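Local coordinates for protein shikimate dehydrogenase (NADP(+)) (Thermotoga maritima, PDB 3U62) that probably catalyses the reversible NADPH-linked reduction of 3-dehydroshikimate to shikimate, the fourth of seven steps on the pathway to chorismate, at residues L18-Y32 against W236-E250. Residues are numbered along the deposited sequence; the frame is centred on the assembly and turned at random.
Sequences LYNEYFKRAGMNHSY and WGIYDEEVFKEVFGE
Tyr22 drives its ring as a knob into the hole formed by Val243, Phe244, Val247 and Phe248. With CG anti to the backbone N (chi1 167°), the ring lies along the first turn of helix 241-248, its edge near Phe244 N, and its OH reaches the loop leading into the helix. There the OH donates to Ile238 O at 2.6 Å, in the carbonyl plane on a lone pair, and accepts from Asp240 N at 2.7 Å. Two bonds thus grip one hydroxyl and satisfy two main-chain groups; the hydroxyl at the end of the flat ring both donates and accepts, which is why a tyrosine suits the place. Asp240 itself is the N-cap, its OD1 receiving Val243 N.

Val247 returns the knob, fitting among Leu18, Glu21, Tyr22 and Arg25; its compact branches suit helices whose axes approach to 9.3 Å. Phe248 turns back toward helix 18-26 and points its CZ over the centre of the Tyr19 ring, an edge-to-face pair, while Leu18 CB makes a CH-pi contact over a Phe248 face. Tyr19 is sandwiched, Tyr32 CE1 lying over its other face, and its OH bonds to Asn232.

Ile238, in the loop before helix 241-248, spreads its branches: CD1 meets Phe23 CE2 at 3.5 Å, and CG2 lies against the His30 ring, whose ND1 is held by Met1 N.

At the exposed margin, Arg25 bends at chi2 (64°) and its NE forms a salt bridge with Glu246 OE1 at 2.8 Å. Glu250 OE1 is close to both Glu21 OE1 (3.1 Å) and Val247 O, all acceptors, so one carboxylate, perhaps Glu250, may carry a proton.

Two helices crossing at 137°, with reciprocal knobs-into-holes, thus pack the C-terminal helix of shikimate dehydrogenase against helix 15-26 of the substrate-binding domain.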
loop_
_atom_site.group_PDB
_atom_site.type_symbol
_atom_site.label_atom_id
_atom_site.label_comp_id
_atom_site.label_asym_id
_atom_site.label_seq_id
_atom_site.Cartn_x
_atom_site.Cartn_y
_atom_site.Cartn_z
ATOM N N LEU A 18 7.945 8.407 12.768
ATOM C CA LEU A 18 7.597 9.527 11.896
ATOM C C LEU A 18 6.407 10.337 12.403
ATOM O O LEU A 18 6.487 11.565 12.469
ATOM C CB LEU A 18 7.367 9.054 10.458
ATOM C CG LEU A 18 8.639 8.807 9.640
ATOM C CD1 LEU A 18 8.347 7.861 8.489
ATOM C CD2 LEU A 18 9.240 10.122 9.129
ATOM N N TYR A 19 5.316 9.662 12.760
ATOM C CA TYR A 19 4.146 10.357 13.292
ATOM C C TYR A 19 4.455 11.046 14.622
ATOM O O TYR A 19 4.015 12.174 14.848
ATOM C CB TYR A 19 2.954 9.412 13.447
ATOM C CG TYR A 19 2.284 9.002 12.150
ATOM C CD1 TYR A 19 2.707 7.870 11.455
ATOM C CD2 TYR A 19 1.210 9.729 11.633
ATOM C CE1 TYR A 19 2.089 7.477 10.270
ATOM C CE2 TYR A 19 0.584 9.344 10.447
ATOM C CZ TYR A 19 1.030 8.217 9.773
ATOM O OH TYR A 19 0.420 7.828 8.603
ATOM N N ASN A 20 5.213 10.377 15.491
ATOM C CA ASN A 20 5.601 10.961 16.777
ATOM C C ASN A 20 6.511 12.179 16.642
ATOM O O ASN A 20 6.365 13.146 17.397
ATOM C CB ASN A 20 6.236 9.916 17.695
ATOM C CG ASN A 20 5.217 8.959 18.280
ATOM O OD1 ASN A 20 4.139 9.366 18.715
ATOM N ND2 ASN A 20 5.556 7.675 18.302
ATOM N N GLU A 21 7.448 12.130 15.693
ATOM C CA GLU A 21 8.297 13.287 15.398
ATOM C C GLU A 21 7.445 14.429 14.847
ATOM O O GLU A 21 7.644 15.590 15.206
ATOM C CB GLU A 21 9.410 12.926 14.404
ATOM C CG GLU A 21 10.437 14.043 14.173
ATOM C CD GLU A 21 11.441 13.737 13.065
ATOM O OE1 GLU A 21 11.285 12.717 12.352
ATOM O OE2 GLU A 21 12.399 14.525 12.906
ATOM N N TYR A 22 6.496 14.077 13.981
ATOM C CA TYR A 22 5.569 15.034 13.388
ATOM C C TYR A 22 4.719 15.732 14.452
ATOM O O TYR A 22 4.604 16.961 14.445
ATOM C CB TYR A 22 4.681 14.339 12.348
ATOM C CG TYR A 22 3.485 15.149 11.908
ATOM C CD1 TYR A 22 3.595 16.086 10.885
ATOM C CD2 TYR A 22 2.242 14.973 12.516
ATOM C CE1 TYR A 22 2.499 16.835 10.482
ATOM C CE2 TYR A 22 1.141 15.716 12.121
ATOM C CZ TYR A 22 1.277 16.643 11.104
ATOM O OH TYR A 22 0.193 17.383 10.702
ATOM N N PHE A 23 4.130 14.949 15.356
ATOM C CA PHE A 23 3.315 15.504 16.439
ATOM C C PHE A 23 4.127 16.448 17.322
ATOM O O PHE A 23 3.648 17.526 17.680
ATOM C CB PHE A 23 2.677 14.404 17.298
ATOM C CG PHE A 23 1.683 13.540 16.564
ATOM C CD1 PHE A 23 1.596 12.178 16.845
ATOM C CD2 PHE A 23 0.834 14.078 15.598
ATOM C CE1 PHE A 23 0.683 11.366 16.179
ATOM C CE2 PHE A 23 -0.077 13.271 14.923
ATOM C CZ PHE A 23 -0.156 11.914 15.215
ATOM N N LYS A 24 5.349 16.040 17.666
ATOM C CA LYS A 24 6.227 16.850 18.507
ATOM C C LYS A 24 6.605 18.169 17.832
ATOM O O LYS A 24 6.558 19.227 18.463
ATOM C CB LYS A 24 7.484 16.074 18.916
ATOM C CG LYS A 24 8.315 16.770 19.991
ATOM C CD LYS A 24 9.566 15.982 20.345
ATOM C CE LYS A 24 10.476 16.785 21.264
ATOM N NZ LYS A 24 11.646 15.983 21.730
ATOM N N ARG A 25 6.975 18.096 16.553
ATOM C CA ARG A 25 7.344 19.281 15.779
ATOM C C ARG A 25 6.162 20.243 15.603
ATOM O O ARG A 25 6.348 21.462 15.561
ATOM C CB ARG A 25 7.930 18.860 14.423
ATOM C CG ARG A 25 8.342 19.997 13.492
ATOM C CD ARG A 25 9.476 20.843 14.056
ATOM N NE ARG A 25 9.742 22.000 13.204
ATOM C CZ ARG A 25 9.059 23.142 13.242
ATOM N NH1 ARG A 25 8.058 23.308 14.100
ATOM N NH2 ARG A 25 9.382 24.129 12.420
ATOM N N ALA A 26 4.954 19.690 15.516
ATOM C CA ALA A 26 3.742 20.493 15.353
ATOM C C ALA A 26 3.202 21.048 16.676
ATOM O O ALA A 26 2.271 21.861 16.678
ATOM C CB ALA A 26 2.666 19.690 14.628
ATOM N N GLY A 27 3.786 20.616 17.793
ATOM C CA GLY A 27 3.347 21.046 19.121
ATOM C C GLY A 27 2.050 20.386 19.556
ATOM O O GLY A 27 1.324 20.919 20.399
ATOM N N MET A 28 1.771 19.220 18.977
ATOM C CA MET A 28 0.559 18.458 19.269
ATOM C C MET A 28 0.802 17.448 20.381
ATOM O O MET A 28 1.936 17.009 20.598
ATOM C CB MET A 28 0.075 17.733 18.013
ATOM C CG MET A 28 -0.434 18.652 16.917
ATOM S SD MET A 28 -0.725 17.760 15.381
ATOM C CE MET A 28 -1.269 19.103 14.321
ATOM N N ASN A 29 -0.267 17.076 21.080
ATOM C CA ASN A 29 -0.173 16.125 22.184
ATOM C C ASN A 29 -0.479 14.681 21.785
ATOM O O ASN A 29 -0.537 13.791 22.641
ATOM C CB ASN A 29 -1.061 16.566 23.354
ATOM C CG ASN A 29 -0.438 17.684 24.184
ATOM O OD1 ASN A 29 -1.048 18.168 25.139
ATOM N ND2 ASN A 29 0.775 18.098 23.825
ATOM N N HIS A 30 -0.659 14.453 20.487
ATOM C CA HIS A 30 -1.005 13.130 19.972
ATOM C C HIS A 30 0.163 12.150 20.043
ATOM O O HIS A 30 1.329 12.554 20.092
ATOM C CB HIS A 30 -1.532 13.228 18.536
ATOM C CG HIS A 30 -2.546 14.311 18.341
ATOM N ND1 HIS A 30 -3.673 14.423 19.125
ATOM C CD2 HIS A 30 -2.597 15.339 17.460
ATOM C CE1 HIS A 30 -4.377 15.470 18.735
ATOM N NE2 HIS A 30 -3.745 16.044 17.726
ATOM N N SER A 31 -0.169 10.863 20.051
ATOM C CA SER A 31 0.819 9.792 20.116
ATOM C C SER A 31 0.508 8.709 19.087
ATOM O O SER A 31 -0.649 8.524 18.698
ATOM C CB SER A 31 0.853 9.190 21.521
ATOM O OG SER A 31 -0.418 8.680 21.894
ATOM N N TYR A 32 1.545 8.000 18.653
ATOM C CA TYR A 32 1.406 6.921 17.680
ATOM C C TYR A 32 2.190 5.698 18.148
ATOM O O TYR A 32 3.405 5.768 18.352
ATOM C CB TYR A 32 1.895 7.384 16.305
ATOM C CG TYR A 32 1.457 6.529 15.131
ATOM C CD1 TYR A 32 0.479 6.979 14.242
ATOM C CD2 TYR A 32 2.032 5.281 14.897
ATOM C CE1 TYR A 32 0.082 6.202 13.153
ATOM C CE2 TYR A 32 1.642 4.496 13.818
ATOM C CZ TYR A 32 0.668 4.963 12.948
ATOM O OH TYR A 32 0.284 4.187 11.881
ATOM N N TRP A 236 -7.835 12.440 10.144
ATOM C CA TRP A 236 -7.759 12.591 11.596
ATOM C C TRP A 236 -7.888 14.048 12.065
ATOM O O TRP A 236 -7.963 14.314 13.269
ATOM C CB TRP A 236 -6.471 11.949 12.130
ATOM C CG TRP A 236 -6.414 10.449 11.948
ATOM C CD1 TRP A 236 -7.477 9.592 11.879
ATOM C CD2 TRP A 236 -5.237 9.633 11.839
ATOM N NE1 TRP A 236 -7.039 8.299 11.724
ATOM C CE2 TRP A 236 -5.670 8.293 11.702
ATOM C CE3 TRP A 236 -3.860 9.903 11.851
ATOM C CZ2 TRP A 236 -4.776 7.224 11.566
ATOM C CZ3 TRP A 236 -2.970 8.838 11.716
ATOM C CH2 TRP A 236 -3.435 7.515 11.577
ATOM N N GLY A 237 -7.919 14.979 11.110
ATOM C CA GLY A 237 -8.102 16.405 11.390
ATOM C C GLY A 237 -6.898 17.064 12.037
ATOM O O GLY A 237 -7.037 18.049 12.767
ATOM N N ILE A 238 -5.715 16.521 11.759
ATOM C CA ILE A 238 -4.477 16.966 12.402
ATOM C C ILE A 238 -3.344 17.181 11.395
ATOM O O ILE A 238 -2.169 16.950 11.699
ATOM C CB ILE A 238 -4.038 15.985 13.527
ATOM C CG1 ILE A 238 -3.949 14.544 12.993
ATOM C CG2 ILE A 238 -4.989 16.089 14.717
ATOM C CD1 ILE A 238 -3.440 13.522 13.993
ATOM N N TYR A 239 -3.708 17.640 10.200
ATOM C CA TYR A 239 -2.742 17.861 9.132
ATOM C C TYR A 239 -2.205 19.291 9.121
ATOM O O TYR A 239 -2.960 20.259 9.004
ATOM C CB TYR A 239 -3.346 17.495 7.771
ATOM C CG TYR A 239 -2.420 17.738 6.599
ATOM C CD1 TYR A 239 -1.245 17.000 6.446
ATOM C CD2 TYR A 239 -2.724 18.701 5.638
ATOM C CE1 TYR A 239 -0.393 17.222 5.369
ATOM C CE2 TYR A 239 -1.880 18.930 4.555
ATOM C CZ TYR A 239 -0.717 18.186 4.428
ATOM O OH TYR A 239 0.122 18.407 3.360
ATOM N N ASP A 240 -0.884 19.397 9.252
ATOM C CA ASP A 240 -0.154 20.655 9.175
ATOM C C ASP A 240 0.808 20.502 8.004
ATOM O O ASP A 240 1.782 19.749 8.093
ATOM C CB ASP A 240 0.603 20.896 10.488
ATOM C CG ASP A 240 1.302 22.250 10.539
ATOM O OD1 ASP A 240 2.043 22.597 9.591
ATOM O OD2 ASP A 240 1.122 22.968 11.545
ATOM N N GLU A 241 0.524 21.201 6.908
ATOM C CA GLU A 241 1.248 21.008 5.646
ATOM C C GLU A 241 2.756 21.229 5.758
ATOM O O GLU A 241 3.540 20.415 5.264
ATOM C CB GLU A 241 0.657 21.895 4.542
ATOM C CG GLU A 241 1.214 21.613 3.145
ATOM C CD GLU A 241 0.593 22.486 2.068
ATOM O OE1 GLU A 241 0.444 23.708 2.291
ATOM O OE2 GLU A 241 0.259 21.951 0.990
ATOM N N GLU A 242 3.154 22.322 6.405
ATOM C CA GLU A 242 4.568 22.672 6.514
ATOM C C GLU A 242 5.342 21.696 7.393
ATOM O O GLU A 242 6.449 21.284 7.040
ATOM C CB GLU A 242 4.729 24.105 7.022
ATOM C CG GLU A 242 4.268 25.163 6.026
ATOM C CD GLU A 242 4.170 26.548 6.635
ATOM O OE1 GLU A 242 4.844 26.807 7.657
ATOM O OE2 GLU A 242 3.419 27.383 6.090
ATOM N N VAL A 243 4.756 21.329 8.531
ATOM C CA VAL A 243 5.378 20.365 9.439
ATOM C C VAL A 243 5.440 18.983 8.784
ATOM O O VAL A 243 6.435 18.267 8.935
ATOM C CB VAL A 243 4.651 20.309 10.811
ATOM C CG1 VAL A 243 5.227 19.213 11.701
ATOM C CG2 VAL A 243 4.742 21.656 11.518
ATOM N N PHE A 244 4.389 18.620 8.050
ATOM C CA PHE A 244 4.363 17.345 7.343
ATOM C C PHE A 244 5.500 17.233 6.333
ATOM O O PHE A 244 6.203 16.222 6.298
ATOM C CB PHE A 244 3.022 17.107 6.645
ATOM C CG PHE A 244 2.925 15.764 5.985
ATOM C CD1 PHE A 244 2.613 14.637 6.733
ATOM C CD2 PHE A 244 3.174 15.617 4.624
ATOM C CE1 PHE A 244 2.530 13.384 6.137
ATOM C CE2 PHE A 244 3.096 14.366 4.016
ATOM C CZ PHE A 244 2.777 13.248 4.779
ATOM N N LYS A 245 5.673 18.270 5.516
ATOM C CA LYS A 245 6.730 18.297 4.508
ATOM C C LYS A 245 8.119 18.227 5.138
ATOM O O LYS A 245 9.016 17.568 4.601
ATOM C CB LYS A 245 6.611 19.543 3.628
ATOM C CG LYS A 245 5.445 19.505 2.656
ATOM C CD LYS A 245 5.374 20.778 1.837
ATOM C CE LYS A 245 4.184 20.755 0.895
ATOM N NZ LYS A 245 4.100 22.003 0.083
ATOM N N GLU A 246 8.288 18.901 6.273
ATOM C CA GLU A 246 9.561 18.896 6.984
ATOM C C GLU A 246 9.894 17.515 7.555
ATOM O O GLU A 246 11.010 17.021 7.373
ATOM C CB GLU A 246 9.552 19.944 8.098
ATOM C CG GLU A 246 10.886 20.113 8.810
ATOM C CD GLU A 246 10.847 21.198 9.864
ATOM O OE1 GLU A 246 11.123 20.891 11.044
ATOM O OE2 GLU A 246 10.536 22.359 9.520
ATOM N N VAL A 247 8.928 16.900 8.232
ATOM C CA VAL A 247 9.162 15.635 8.933
ATOM C C VAL A 247 9.058 14.425 8.002
ATOM O O VAL A 247 9.991 13.626 7.917
ATOM C CB VAL A 247 8.232 15.477 10.170
ATOM C CG1 VAL A 247 8.380 14.095 10.801
ATOM C CG2 VAL A 247 8.522 16.561 11.202
ATOM N N PHE A 248 7.931 14.297 7.302
ATOM C CA PHE A 248 7.708 13.156 6.416
ATOM C C PHE A 248 8.492 13.235 5.104
ATOM O O PHE A 248 8.668 12.223 4.428
ATOM C CB PHE A 248 6.216 12.951 6.143
ATOM C CG PHE A 248 5.500 12.195 7.228
ATOM C CD1 PHE A 248 5.094 12.839 8.394
ATOM C CD2 PHE A 248 5.232 10.836 7.085
ATOM C CE1 PHE A 248 4.429 12.142 9.401
ATOM C CE2 PHE A 248 4.570 10.130 8.088
ATOM C CZ PHE A 248 4.166 10.786 9.247
ATOM N N GLY A 249 8.964 14.430 4.753
ATOM C CA GLY A 249 9.788 14.613 3.558
ATOM C C GLY A 249 11.084 13.816 3.591
ATOM O O GLY A 249 11.714 13.606 2.549
ATOM N N GLU A 250 11.476 13.372 4.788
ATOM C CA GLU A 250 12.695 12.579 4.964
ATOM C C GLU A 250 12.613 11.196 4.303
ATOM O O GLU A 250 13.647 10.611 3.965
ATOM C CB GLU A 250 13.081 12.468 6.450
ATOM C CG GLU A 250 12.266 11.468 7.269
ATOM C CD GLU A 250 12.651 11.458 8.740
ATOM O OE1 GLU A 250 12.336 12.445 9.459
ATOM O OE2 GLU A 250 13.260 10.457 9.187
#